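PDB 6DLH: alpha-1,4-endofucoidanase from Mariniflexile fucanivorans, which hydrolyses internal alpha-1,4 linkages of fucoidan by a retaining mechanism, as an endo-acting glycoside hydrolase of family 107. Local coordinates for residues P129-S132 with W133-L137; H313-V316 with V317-T321; L384-N388 with L389-P393. All blocks are in the same frame, centred on the assembly; numbering follows the deposited sequence.

Overall arrangement
All three contacts are local ones in the N-terminal part of the chain built on the seven-stranded parallel sheet, probably the catalytic domain. Helices pack round this sheet, consistent with a (beta/alpha) barrel. Contacts 1 and 2 lie on outer helices, contact 3 in the loop before strand 394-395. Contacts 1 and 3 are the closest pair, with centres about 19 Å apart and nearest atoms about 7 Å apart. Trp50 packs on Trp133 of contact 1 and on Leu384, at the start of segment 384-388. Contact 2 is remote, its centre about 33 Å and about 34 Å from those of contacts 1 and 3. It lies near a calcium site: the Phe318 side chain is about 10 Å from the ion.

Contact 1: P129-S132 with W133-L137; sequences PLLS and WLKAL
Pro129, Leu130 and Trp133 meet in the first turns of helix 129-139. In the chain this helix comes between strands 80-84 and 143-149, parallel neighbours in the sheet, so it belongs to a beta-alpha-beta crossover of the barrel-like fold. Trp133 turns its indole back toward the helix start, with CG beside its own backbone N (chi1 -45°). One ring face thus comes under the first turn. Pro129 O sits above that face, displaced toward the rim. Pro129 CB touches the benzo part at Trp133 CZ2, 3.6 Å away. Leu130 adds a CH-pi contact: its CA is 4.3 Å from the centroid of the six-membered ring. The Leu130 side chain crosses the indole at about a right angle, and its CD1 is 3.7 Å from Trp133 CE3. Its CG also meets Leu134 CD1 at 3.9 Å.

The polar edge of the indole is satisfied elsewhere, by a hydrogen bond between NE1 and Ile63 O. Trp50 meets the same side chain edge-to-face. Trp133 on Leu83 and Leu134 on Ile146 pack this face of the helix on the two strands. Regular helical hydrogen bonds join the segments; Trp133 N reaches Pro129 O at 3.0 Å. On another side, Leu131 and Lys135 run side by side and point the same way. The lysine chain bends at chi3 (88°), and its apolar part does the touching: Lys135 CD lies 3.9 Å from Leu131 CD1.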
# COMPACT_ATOMS: atom_id res chain seq x y z
N PRO A 129 -0.99 -7.52 0.40
CA PRO A 129 -0.76 -6.43 -0.56
C PRO A 129 0.71 -6.05 -0.75
O PRO A 129 1.14 -5.80 -1.87
CB PRO A 129 -1.55 -5.25 0.02
CG PRO A 129 -2.56 -5.88 0.95
CD PRO A 129 -1.88 -7.12 1.50
N LEU A 130 1.48 -6.05 0.34
CA LEU A 130 2.87 -5.65 0.28
C LEU A 130 3.66 -6.57 -0.65
O LEU A 130 4.44 -6.09 -1.47
CB LEU A 130 3.46 -5.62 1.69
CG LEU A 130 4.89 -5.08 1.81
CD1 LEU A 130 5.00 -3.68 1.21
CD2 LEU A 130 5.35 -5.08 3.25
N LEU A 131 3.46 -7.89 -0.52
CA LEU A 131 4.18 -8.84 -1.36
C LEU A 131 3.85 -8.59 -2.82
O LEU A 131 4.71 -8.73 -3.69
CB LEU A 131 3.81 -10.28 -0.97
CG LEU A 131 4.48 -11.38 -1.79
CD1 LEU A 131 5.99 -11.30 -1.72
CD2 LEU A 131 4.00 -12.77 -1.36
N SER A 132 2.59 -8.22 -3.08
CA SER A 132 2.16 -7.87 -4.42
C SER A 132 3.02 -6.71 -4.95
O SER A 132 3.67 -6.84 -5.99
CB SER A 132 0.69 -7.54 -4.42
OG SER A 132 0.24 -7.28 -5.74
N TRP A 133 3.04 -5.60 -4.19
CA TRP A 133 3.75 -4.39 -4.58
C TRP A 133 5.23 -4.68 -4.75
O TRP A 133 5.85 -4.26 -5.74
CB TRP A 133 3.51 -3.27 -3.56
CG TRP A 133 2.10 -3.08 -3.10
CD1 TRP A 133 0.95 -3.39 -3.77
CD2 TRP A 133 1.69 -2.47 -1.86
NE1 TRP A 133 -0.14 -3.05 -3.02
CE2 TRP A 133 0.27 -2.48 -1.84
CE3 TRP A 133 2.37 -1.92 -0.77
CZ2 TRP A 133 -0.46 -1.96 -0.78
CZ3 TRP A 133 1.64 -1.42 0.29
CH2 TRP A 133 0.25 -1.45 0.29
N LEU A 134 5.80 -5.45 -3.81
CA LEU A 134 7.22 -5.78 -3.82
C LEU A 134 7.59 -6.50 -5.12
O LEU A 134 8.63 -6.19 -5.72
CB LEU A 134 7.56 -6.64 -2.59
CG LEU A 134 7.60 -5.92 -1.24
CD1 LEU A 134 7.79 -6.94 -0.11
CD2 LEU A 134 8.72 -4.88 -1.19
N LYS A 135 6.75 -7.45 -5.56
CA LYS A 135 7.05 -8.26 -6.73
C LYS A 135 6.83 -7.47 -8.02
O LYS A 135 7.59 -7.59 -8.97
CB LYS A 135 6.28 -9.59 -6.72
CG LYS A 135 6.82 -10.63 -5.75
CD LYS A 135 5.94 -11.85 -5.58
CE LYS A 135 6.22 -12.92 -6.61
NZ LYS A 135 5.66 -14.23 -6.20
N ALA A 136 5.78 -6.64 -8.03
CA ALA A 136 5.51 -5.76 -9.16
C ALA A 136 6.66 -4.77 -9.37
O ALA A 136 7.04 -4.48 -10.50
CB ALA A 136 4.19 -5.05 -8.95
N LEU A 137 7.25 -4.29 -8.26
CA LEU A 137 8.36 -3.35 -8.36
C LEU A 137 9.60 -4.06 -8.89
O LEU A 137 10.31 -3.51 -9.73
CB LEU A 137 8.61 -2.72 -6.98
CG LEU A 137 7.66 -1.59 -6.59
CD1 LEU A 137 7.85 -1.21 -5.12
CD2 LEU A 137 7.86 -0.38 -7.49

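Contact 2: H313-V316 with V317-T321; sequences HDLV and VFMQT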
# COMPACT_ATOMS: atom_id res chain seq x y z
N HIS A 313 17.76 23.66 -0.08
CA HIS A 313 18.58 23.62 -1.28
C HIS A 313 20.05 23.46 -0.91
O HIS A 313 20.79 22.77 -1.61
CB HIS A 313 18.34 24.82 -2.22
CG HIS A 313 19.06 24.61 -3.52
ND1 HIS A 313 20.29 25.17 -3.79
CD2 HIS A 313 18.76 23.82 -4.58
CE1 HIS A 313 20.70 24.78 -4.98
NE2 HIS A 313 19.78 23.94 -5.48
N ASP A 314 20.47 24.07 0.21
CA ASP A 314 21.82 23.88 0.73
C ASP A 314 22.05 22.43 1.15
O ASP A 314 23.18 21.95 1.11
CB ASP A 314 22.15 24.83 1.89
CG ASP A 314 22.34 26.27 1.43
OD1 ASP A 314 22.47 26.47 0.20
OD2 ASP A 314 22.33 27.17 2.29
N LEU A 315 20.98 21.74 1.56
CA LEU A 315 21.09 20.33 1.91
C LEU A 315 21.45 19.53 0.65
O LEU A 315 22.29 18.64 0.69
CB LEU A 315 19.77 19.84 2.53
CG LEU A 315 19.74 18.40 3.03
CD1 LEU A 315 18.66 18.23 4.10
CD2 LEU A 315 19.48 17.42 1.89
N VAL A 316 20.80 19.87 -0.46
CA VAL A 316 21.01 19.17 -1.71
C VAL A 316 22.42 19.49 -2.24
O VAL A 316 23.12 18.59 -2.71
CB VAL A 316 19.87 19.51 -2.69
CG1 VAL A 316 20.30 20.04 -4.03
CG2 VAL A 316 18.85 18.39 -2.81
N VAL A 317 22.86 20.75 -2.09
CA VAL A 317 24.20 21.14 -2.50
C VAL A 317 25.22 20.40 -1.64
O VAL A 317 26.23 19.94 -2.16
CB VAL A 317 24.39 22.67 -2.47
CG1 VAL A 317 25.84 23.07 -2.68
CG2 VAL A 317 23.51 23.35 -3.51
N PHE A 318 24.92 20.25 -0.34
CA PHE A 318 25.78 19.49 0.57
C PHE A 318 26.03 18.08 0.05
O PHE A 318 27.13 17.54 0.21
CB PHE A 318 25.17 19.43 1.98
CG PHE A 318 26.06 18.81 3.03
CD1 PHE A 318 26.96 19.59 3.75
CD2 PHE A 318 26.02 17.45 3.30
CE1 PHE A 318 27.79 19.03 4.71
CE2 PHE A 318 26.85 16.89 4.26
CZ PHE A 318 27.74 17.67 4.96
N MET A 319 24.99 17.46 -0.53
CA MET A 319 25.07 16.11 -1.05
C MET A 319 26.02 16.09 -2.25
O MET A 319 26.82 15.17 -2.40
CB MET A 319 23.69 15.59 -1.46
CG MET A 319 22.82 15.22 -0.27
SD MET A 319 21.09 14.86 -0.70
CE MET A 319 21.28 13.42 -1.75
N GLN A 320 25.94 17.13 -3.08
CA GLN A 320 26.83 17.27 -4.23
C GLN A 320 28.28 17.48 -3.78
O GLN A 320 29.17 16.80 -4.28
CB GLN A 320 26.33 18.41 -5.11
CG GLN A 320 27.24 18.72 -6.29
CD GLN A 320 26.66 19.89 -7.06
OE1 GLN A 320 26.11 19.71 -8.15
NE2 GLN A 320 26.73 21.07 -6.46
N THR A 321 28.50 18.42 -2.85
CA THR A 321 29.85 18.79 -2.45
C THR A 321 30.58 17.58 -1.89
O THR A 321 31.79 17.43 -2.07
CB THR A 321 29.86 19.95 -1.44
OG1 THR A 321 29.13 21.01 -2.06
CG2 THR A 321 31.25 20.43 -1.08
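The torsions of His313 and Val317 bring the imidazole and a methyl together. The imidazole CG is anti to the backbone N (chi1 -171°), which carries the ring along the helix toward the next turn. Val317 places CG2 beside its own backbone N, with CG1 anti to it (chi1 171°). The CG2 methyl therefore faces back to His313. Val317 CG2 lies 3.5 Å from His313 CE1 and also touches His313 O. The methyl approaches the ring obliquely.

Two residues further on, Leu315 and Met319 form a looser apolar pair. The Met319 chain runs extended to SD and bends only at chi3 (63°). Its sulfur comes 4.0 Å from Leu315 CD2. Both side chains also pack on Phe342, and so does Val316. This face of helix 307-321 thus lies on strand 341-342, an outermost strand of the parallel sheet. Val316 and Val317 both reach Thr370, where the helix packs on helix 361-372.

The backbone is that of a regular helix. Val317 N donates to His313 O at 2.9 Å, and Phe318 N to Asp314 O at 2.8 Å. Gln320 N donates to Val316 O.

The tip of His313 has other partners. NE2 is hydrogen-bonded to Glu366 OE1, and the ring meets Trp367 edge-to-face. The carboxylate would favour a proton on NE2 and may stabilise the charged imidazolium. Between the side chains the contact is van der Waals only: the methyl packs against the carbon between the two ring nitrogens, while the bond to Glu366 and the Trp367 ring would limit rotation of the imidazole.

Contact 3: L384-N388 with L389-P393; sequences LVRTN and LENAP
Asn388 reaches across to Glu390 and Asn391 in the loop before strand 394-395. Its CB lies 4.2 Å from Asn391 CB. From there CG runs anti to the backbone N (chi1 -180°), which carries the amide forward over the following residues. OD1 accepts a hydrogen bond from Glu390 N at 2.8 Å, with the donor above the carbonyl plane. The same oxygen also touches Glu390 CB. At the other tip, ND2 is 3.8 Å from Asn391 CB and donates to a water at 3.1 Å. Asn391 ND2 donates to that water as well, at 3.3 Å. The water thus bridges two amides whose planes are 70° apart.

The backbone closes the same turn, with Asn391 N donating to Asn388 O at 3.0 Å. The carboxylate of Glu390 turns elsewhere, to a salt bridge with Arg54 and a hydrogen bond with Asn59. Arg386 brings its guanidinium edge to Ala392 O, but the modelled distance is too short to be trusted in detail. Before the turn, Val385 and Arg386 both face Val394 in a classic beta bulge. The bonds made by Asn388 are those of an Asx turn overlaid on a type I beta turn, both starting at Asn388.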
# COMPACT_ATOMS: atom_id res chain seq x y z
N LEU A 384 0.07 11.31 -4.98
CA LEU A 384 -1.00 10.64 -5.70
C LEU A 384 -2.24 11.52 -5.65
O LEU A 384 -2.32 12.42 -4.82
CB LEU A 384 -1.25 9.28 -5.04
CG LEU A 384 -0.02 8.38 -4.90
CD1 LEU A 384 -0.36 7.12 -4.12
CD2 LEU A 384 0.57 8.04 -6.27
N VAL A 385 -3.21 11.24 -6.52
CA VAL A 385 -4.39 12.09 -6.66
C VAL A 385 -5.28 12.04 -5.41
O VAL A 385 -5.72 13.08 -4.93
CB VAL A 385 -5.16 11.77 -7.96
CG1 VAL A 385 -6.58 12.33 -7.96
CG2 VAL A 385 -4.39 12.24 -9.19
N ARG A 386 -5.57 10.83 -4.91
CA ARG A 386 -6.43 10.68 -3.74
C ARG A 386 -6.02 9.41 -2.99
O ARG A 386 -6.19 8.29 -3.48
CB ARG A 386 -7.90 10.66 -4.16
CG ARG A 386 -8.89 10.93 -3.03
CD ARG A 386 -10.34 10.73 -3.42
NE ARG A 386 -10.77 11.57 -4.52
CZ ARG A 386 -11.16 11.13 -5.71
NH1 ARG A 386 -11.44 9.85 -5.90
NH2 ARG A 386 -11.25 11.98 -6.72
N THR A 387 -5.50 9.59 -1.78
CA THR A 387 -4.82 8.50 -1.10
C THR A 387 -5.74 7.76 -0.13
O THR A 387 -5.46 6.63 0.25
CB THR A 387 -3.55 9.00 -0.40
OG1 THR A 387 -3.96 10.07 0.46
CG2 THR A 387 -2.49 9.45 -1.37
N ASN A 388 -6.84 8.41 0.29
CA ASN A 388 -7.76 7.86 1.28
C ASN A 388 -8.53 6.68 0.68
O ASN A 388 -9.37 6.88 -0.19
CB ASN A 388 -8.72 8.94 1.78
CG ASN A 388 -9.72 8.47 2.82
OD1 ASN A 388 -9.83 7.28 3.12
ND2 ASN A 388 -10.47 9.41 3.38
N LEU A 389 -8.27 5.47 1.18
CA LEU A 389 -8.87 4.25 0.65
C LEU A 389 -10.38 4.20 0.89
O LEU A 389 -11.06 3.39 0.26
CB LEU A 389 -8.19 3.03 1.27
CG LEU A 389 -6.72 2.79 0.89
CD1 LEU A 389 -6.12 1.66 1.72
CD2 LEU A 389 -6.57 2.49 -0.59
N GLU A 390 -10.90 5.04 1.79
CA GLU A 390 -12.32 5.04 2.11
C GLU A 390 -13.08 6.04 1.23
O GLU A 390 -14.29 6.17 1.36
CB GLU A 390 -12.56 5.39 3.58
CG GLU A 390 -11.92 4.43 4.57
CD GLU A 390 -11.97 4.86 6.03
OE1 GLU A 390 -12.05 6.08 6.30
OE2 GLU A 390 -11.94 3.97 6.91
N ASN A 391 -12.36 6.75 0.35
CA ASN A 391 -12.95 7.84 -0.42
C ASN A 391 -12.55 7.72 -1.89
O ASN A 391 -12.00 8.66 -2.46
CB ASN A 391 -12.57 9.20 0.18
CG ASN A 391 -13.35 10.37 -0.39
OD1 ASN A 391 -14.45 10.21 -0.91
ND2 ASN A 391 -12.81 11.57 -0.26
N ALA A 392 -12.85 6.57 -2.50
CA ALA A 392 -12.64 6.36 -3.92
C ALA A 392 -11.20 6.70 -4.28
O ALA A 392 -10.95 7.67 -4.99
CB ALA A 392 -13.63 7.17 -4.73
N PRO A 393 -10.20 5.91 -3.83
CA PRO A 393 -8.80 6.29 -4.00
C PRO A 393 -8.41 6.32 -5.48
O PRO A 393 -8.94 5.55 -6.29
CB PRO A 393 -8.03 5.18 -3.27
CG PRO A 393 -8.97 3.99 -3.25
CD PRO A 393 -10.37 4.58 -3.23
O HOH W 1 -9.91 11.67 1.29